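Local coordinates for metallophosphoesterase TT1561-like domain-containing protein (Aquifex aeolicus, PDB 2YVT) that is of unknown function but belongs to the calcineurin-like metallophosphoesterase superfamily and so probably hydrolyses phosphate esters at a metal centre, at residues A[93-105]-A[140-154]. Residues are numbered along the deposited sequence; the frame is centred on the assembly and turned at random.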
loop_
_atom_site.group_PDB
_atom_site.type_symbol
_atom_site.label_atom_id
_atom_site.label_comp_id
_atom_site.label_asym_id
_atom_site.label_seq_id
_atom_site.Cartn_x
_atom_site.Cartn_y
_atom_site.Cartn_z
ATOM N N PHE A 93 -2.535 5.943 -7.307
ATOM C CA PHE A 93 -3.255 5.406 -6.162
ATOM C C PHE A 93 -2.259 5.157 -5.045
ATOM O O PHE A 93 -1.189 4.595 -5.275
ATOM C CB PHE A 93 -3.967 4.098 -6.517
ATOM C CG PHE A 93 -5.059 4.262 -7.525
ATOM C CD1 PHE A 93 -6.196 5.003 -7.220
ATOM C CD2 PHE A 93 -4.947 3.686 -8.783
ATOM C CE1 PHE A 93 -7.222 5.156 -8.149
ATOM C CE2 PHE A 93 -5.960 3.834 -9.728
ATOM C CZ PHE A 93 -7.101 4.573 -9.409
ATOM N N VAL A 94 -2.622 5.588 -3.844
ATOM C CA VAL A 94 -1.774 5.458 -2.662
ATOM C C VAL A 94 -2.537 4.660 -1.610
ATOM O O VAL A 94 -3.695 4.951 -1.335
ATOM C CB VAL A 94 -1.408 6.848 -2.087
ATOM C CG1 VAL A 94 -0.589 6.712 -0.803
ATOM C CG2 VAL A 94 -0.648 7.683 -3.129
ATOM N N VAL A 95 -1.873 3.665 -1.017
ATOM C CA VAL A 95 -2.478 2.826 0.027
ATOM C C VAL A 95 -1.544 2.846 1.247
ATOM O O VAL A 95 -0.370 2.530 1.113
ATOM C CB VAL A 95 -2.707 1.383 -0.479
ATOM C CG1 VAL A 95 -3.238 0.497 0.640
ATOM C CG2 VAL A 95 -3.663 1.395 -1.673
ATOM N N PRO A 96 -2.054 3.262 2.424
ATOM C CA PRO A 96 -1.161 3.467 3.562
ATOM C C PRO A 96 -0.632 2.174 4.169
ATOM O O PRO A 96 -1.300 1.124 4.112
ATOM C CB PRO A 96 -2.055 4.207 4.575
ATOM C CG PRO A 96 -3.432 3.716 4.269
ATOM C CD PRO A 96 -3.458 3.573 2.767
ATOM N N GLY A 97 0.566 2.258 4.748
ATOM C CA GLY A 97 1.146 1.131 5.458
ATOM C C GLY A 97 0.907 1.164 6.962
ATOM O O GLY A 97 0.208 2.047 7.493
ATOM N N LYS A 98 1.473 0.177 7.650
ATOM C CA LYS A 98 1.385 0.083 9.105
ATOM C C LYS A 98 1.848 1.362 9.810
ATOM O O LYS A 98 1.316 1.721 10.855
ATOM C CB LYS A 98 2.207 -1.118 9.562
ATOM C CG LYS A 98 2.337 -1.334 11.043
ATOM C CD LYS A 98 3.238 -2.549 11.330
ATOM C CE LYS A 98 4.565 -2.525 10.533
ATOM N NZ LYS A 98 4.591 -3.279 9.225
ATOM N N ASN A 99 2.832 2.054 9.244
ATOM C CA ASN A 99 3.403 3.218 9.928
ATOM C C ASN A 99 2.811 4.553 9.489
ATOM O O ASN A 99 3.288 5.622 9.888
ATOM C CB ASN A 99 4.919 3.226 9.772
ATOM C CG ASN A 99 5.557 2.026 10.419
ATOM O OD1 ASN A 99 6.110 1.162 9.736
ATOM N ND2 ASN A 99 5.438 1.934 11.735
ATOM N N ASP A 100 1.759 4.487 8.680
ATOM C CA ASP A 100 1.153 5.697 8.137
ATOM C C ASP A 100 -0.041 6.086 8.993
ATOM O O ASP A 100 -1.205 6.007 8.587
ATOM C CB ASP A 100 0.839 5.489 6.661
ATOM C CG ASP A 100 2.104 5.285 5.853
ATOM O OD1 ASP A 100 3.117 5.916 6.217
ATOM O OD2 ASP A 100 2.103 4.489 4.890
ATOM N N ALA A 101 0.307 6.488 10.206
ATOM C CA ALA A 101 -0.628 6.707 11.287
ATOM C C ALA A 101 -0.206 7.960 12.059
ATOM O O ALA A 101 0.965 8.337 12.026
ATOM C CB ALA A 101 -0.615 5.494 12.211
ATOM N N PRO A 102 -1.156 8.606 12.761
ATOM C CA PRO A 102 -2.581 8.272 12.863
ATOM C C PRO A 102 -3.333 8.346 11.532
ATOM O O PRO A 102 -3.071 9.234 10.704
ATOM C CB PRO A 102 -3.120 9.327 13.842
ATOM C CG PRO A 102 -1.902 9.778 14.619
ATOM C CD PRO A 102 -0.804 9.766 13.600
ATOM N N LEU A 103 -4.269 7.419 11.332
ATOM C CA LEU A 103 -5.065 7.433 10.110
ATOM C C LEU A 103 -5.734 8.786 9.878
ATOM O O LEU A 103 -5.761 9.277 8.747
ATOM C CB LEU A 103 -6.112 6.320 10.103
ATOM C CG LEU A 103 -6.949 6.201 8.825
ATOM C CD1 LEU A 103 -6.077 5.924 7.580
ATOM C CD2 LEU A 103 -7.989 5.113 9.000
ATOM N N LYS A 104 -6.258 9.389 10.942
ATOM C CA LYS A 104 -6.952 10.679 10.803
ATOM C C LYS A 104 -6.028 11.760 10.233
ATOM O O LYS A 104 -6.461 12.594 9.441
ATOM C CB LYS A 104 -7.591 11.113 12.131
ATOM C CG LYS A 104 -8.745 10.174 12.572
ATOM C CD LYS A 104 -9.482 10.669 13.817
ATOM C CE LYS A 104 -10.642 9.748 14.206
ATOM N NZ LYS A 104 -10.225 8.371 14.617
ATOM N N ILE A 105 -4.751 11.727 10.623
ATOM C CA ILE A 105 -3.761 12.675 10.114
ATOM C C ILE A 105 -3.377 12.340 8.664
ATOM O O ILE A 105 -3.250 13.229 7.816
ATOM C CB ILE A 105 -2.525 12.735 11.043
ATOM C CG1 ILE A 105 -2.956 13.339 12.387
ATOM C CG2 ILE A 105 -1.379 13.529 10.397
ATOM C CD1 ILE A 105 -1.857 13.432 13.428
ATOM N N GLY A 140 -5.268 -0.622 3.384
ATOM C CA GLY A 140 -3.923 -0.521 3.938
ATOM C C GLY A 140 -3.765 -1.043 5.353
ATOM O O GLY A 140 -4.672 -1.666 5.922
ATOM N N GLY A 141 -2.591 -0.799 5.917
ATOM C CA GLY A 141 -2.289 -1.248 7.266
ATOM C C GLY A 141 -1.901 -2.709 7.342
ATOM O O GLY A 141 -2.038 -3.457 6.370
ATOM N N LEU A 142 -1.418 -3.113 8.510
ATOM C CA LEU A 142 -1.072 -4.510 8.763
ATOM C C LEU A 142 -2.346 -5.273 9.083
ATOM O O LEU A 142 -3.032 -4.962 10.054
ATOM C CB LEU A 142 -0.086 -4.612 9.925
ATOM C CG LEU A 142 0.529 -6.001 10.117
ATOM C CD1 LEU A 142 1.477 -6.360 8.967
ATOM C CD2 LEU A 142 1.247 -6.054 11.452
ATOM N N LEU A 143 -2.663 -6.263 8.256
ATOM C CA LEU A 143 -3.857 -7.084 8.480
ATOM C C LEU A 143 -3.437 -8.275 9.327
ATOM O O LEU A 143 -2.418 -8.930 9.057
ATOM C CB LEU A 143 -4.503 -7.502 7.154
ATOM C CG LEU A 143 -4.743 -6.337 6.177
ATOM C CD1 LEU A 143 -5.537 -6.776 4.958
ATOM C CD2 LEU A 143 -5.404 -5.123 6.869
ATOM N N THR A 144 -4.205 -8.494 10.386
ATOM C CA THR A 144 -3.865 -9.433 11.446
ATOM C C THR A 144 -5.105 -10.212 11.831
ATOM O O THR A 144 -6.214 -9.902 11.392
ATOM C CB THR A 144 -3.386 -8.701 12.727
ATOM O OG1 THR A 144 -4.495 -8.015 13.330
ATOM C CG2 THR A 144 -2.257 -7.708 12.427
ATOM N N GLU A 145 -4.926 -11.205 12.694
ATOM C CA GLU A 145 -6.066 -11.968 13.167
ATOM C C GLU A 145 -6.898 -11.191 14.173
ATOM O O GLU A 145 -8.124 -11.215 14.087
ATOM C CB GLU A 145 -5.635 -13.322 13.741
ATOM C CG GLU A 145 -5.033 -14.246 12.680
ATOM C CD GLU A 145 -5.990 -14.568 11.531
ATOM O OE1 GLU A 145 -7.208 -14.316 11.647
ATOM O OE2 GLU A 145 -5.519 -15.063 10.486
ATOM N N HIS A 146 -6.241 -10.491 15.099
ATOM C CA HIS A 146 -6.965 -9.945 16.255
ATOM C C HIS A 146 -6.572 -8.529 16.715
ATOM O O HIS A 146 -7.113 -8.041 17.709
ATOM C CB HIS A 146 -6.911 -10.937 17.437
ATOM C CG HIS A 146 -7.477 -12.295 17.125
ATOM N ND1 HIS A 146 -6.718 -13.446 17.143
ATOM C CD2 HIS A 146 -8.724 -12.679 16.760
ATOM C CE1 HIS A 146 -7.474 -14.478 16.812
ATOM N NE2 HIS A 146 -8.698 -14.040 16.574
ATOM N N GLU A 147 -5.650 -7.872 16.004
ATOM C CA GLU A 147 -5.205 -6.522 16.381
ATOM C C GLU A 147 -5.954 -5.425 15.630
ATOM O O GLU A 147 -6.208 -5.551 14.438
ATOM C CB GLU A 147 -3.713 -6.353 16.125
ATOM C CG GLU A 147 -2.810 -6.949 17.174
ATOM C CD GLU A 147 -1.396 -6.452 17.017
ATOM O OE1 GLU A 147 -1.011 -5.497 17.739
ATOM O OE2 GLU A 147 -0.687 -6.982 16.134
ATOM N N PHE A 148 -6.286 -4.344 16.333
ATOM C CA PHE A 148 -7.046 -3.235 15.749
ATOM C C PHE A 148 -6.521 -1.933 16.352
ATOM O O PHE A 148 -6.732 -1.657 17.543
ATOM C CB PHE A 148 -8.539 -3.421 16.077
ATOM C CG PHE A 148 -9.501 -2.699 15.156
ATOM C CD1 PHE A 148 -10.853 -3.041 15.180
ATOM C CD2 PHE A 148 -9.081 -1.705 14.269
ATOM C CE1 PHE A 148 -11.775 -2.408 14.351
ATOM C CE2 PHE A 148 -10.003 -1.059 13.421
ATOM C CZ PHE A 148 -11.349 -1.410 13.466
ATOM N N GLU A 149 -5.810 -1.156 15.534
ATOM C CA GLU A 149 -5.233 0.120 15.955
ATOM C C GLU A 149 -5.152 1.070 14.762
ATOM O O GLU A 149 -4.833 0.643 13.646
ATOM C CB GLU A 149 -3.828 -0.126 16.527
ATOM C CG GLU A 149 -3.033 1.128 16.911
ATOM C CD GLU A 149 -3.682 1.967 18.003
ATOM O OE1 GLU A 149 -4.405 1.420 18.863
ATOM O OE2 GLU A 149 -3.452 3.193 18.012
ATOM N N GLU A 150 -5.420 2.357 14.993
ATOM C CA GLU A 150 -5.323 3.334 13.916
ATOM C C GLU A 150 -4.564 4.599 14.277
ATOM O O GLU A 150 -4.388 5.459 13.427
ATOM C CB GLU A 150 -6.708 3.707 13.380
ATOM C CG GLU A 150 -7.489 2.544 12.799
ATOM C CD GLU A 150 -8.826 2.972 12.235
ATOM O OE1 GLU A 150 -9.644 3.571 12.979
ATOM O OE2 GLU A 150 -9.061 2.714 11.042
ATOM N N ASP A 151 -4.127 4.721 15.533
ATOM C CA ASP A 151 -3.462 5.948 15.971
ATOM C C ASP A 151 -1.930 5.864 15.991
ATOM O O ASP A 151 -1.265 6.709 15.411
ATOM C CB ASP A 151 -4.001 6.393 17.337
ATOM C CG ASP A 151 -5.458 6.831 17.275
ATOM O OD1 ASP A 151 -6.013 6.945 16.168
ATOM O OD2 ASP A 151 -6.056 7.066 18.341
ATOM N N PHE A 152 -1.378 4.869 16.677
ATOM C CA PHE A 152 0.079 4.733 16.757
ATOM C C PHE A 152 0.621 4.012 15.540
ATOM O O PHE A 152 1.754 4.247 15.125
ATOM C CB PHE A 152 0.479 3.968 18.014
ATOM C CG PHE A 152 0.244 4.733 19.277
ATOM C CD1 PHE A 152 1.278 5.464 19.863
ATOM C CD2 PHE A 152 -1.008 4.718 19.891
ATOM C CE1 PHE A 152 1.056 6.186 21.038
ATOM C CE2 PHE A 152 -1.237 5.434 21.069
ATOM C CZ PHE A 152 -0.201 6.165 21.642
ATOM N N VAL A 153 -0.211 3.122 14.998
ATOM C CA VAL A 153 0.094 2.309 13.821
ATOM C C VAL A 153 -1.248 1.995 13.171
ATOM O O VAL A 153 -2.296 2.235 13.780
ATOM C CB VAL A 153 0.811 0.964 14.177
ATOM C CG1 VAL A 153 2.283 1.192 14.529
ATOM C CG2 VAL A 153 0.073 0.197 15.282
ATOM N N LEU A 154 -1.225 1.454 11.954
ATOM C CA LEU A 154 -2.441 0.940 11.324
ATOM C C LEU A 154 -2.411 -0.582 11.336
ATOM O O LEU A 154 -1.620 -1.202 10.623
ATOM C CB LEU A 154 -2.580 1.423 9.875
ATOM C CG LEU A 154 -2.578 2.912 9.565
ATOM C CD1 LEU A 154 -3.024 3.099 8.111
ATOM C CD2 LEU A 154 -3.493 3.644 10.536
HETATM O O HOH W 1 4.054 4.027 13.324
HETATM O O HOH W 2 -6.540 7.924 13.506
HETATM O O HOH W 3 -8.941 6.623 12.893
HETATM O O HOH W 4 -8.251 8.509 17.124
#
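L154 pushes its isobutyl group into the loop 96-102 and the first turn of helix 103-112: L154 CD1 lies 3.8 Å from P96 CB, the two side chains crossing at about a right angle, while CD2 touches A101 CB and L103 CB. The CG of L154 is anti to its carbonyl carbon (chi1 -57°), which sends the branch under the type I turn G97-D100, with L154 CD1 3.5 Å from D100 O, a buried carbonyl with no polar partner in the model. Cut back to alanine, L154 would probably leave a gap beside that turn and deprive P96, A101 and L103 of a shared apolar neighbour.

Three backbone bonds fix the register around this leucine. L154 N gives its hydrogen to K98 O (2.8 Å), G141 N reaches P96 O from above the carbonyl plane, and L103 N meets E150 O almost head-on (C=O...N 174°), just past the cis peptide before P102. At G140 a side chain would run into P96 O. K98 lays its aliphatic chain beside L142, K98 CD to L142 CD2 4.0 Å, and its NZ goes on to Y181.

Farther out, D100 OD2 takes the G97 N-H at 2.7 Å and bonds I42 N as well, bracing the turn. D151 pairs with R64, and E150 OE2 bonds Y156. Strands 91-95 and 134-144 belong to different sheets, and the contact ties the two together, consistent with the two-sheet core of calcineurin-like metallophosphoesterases, with helices 46-57 and 65-86 packed alongside.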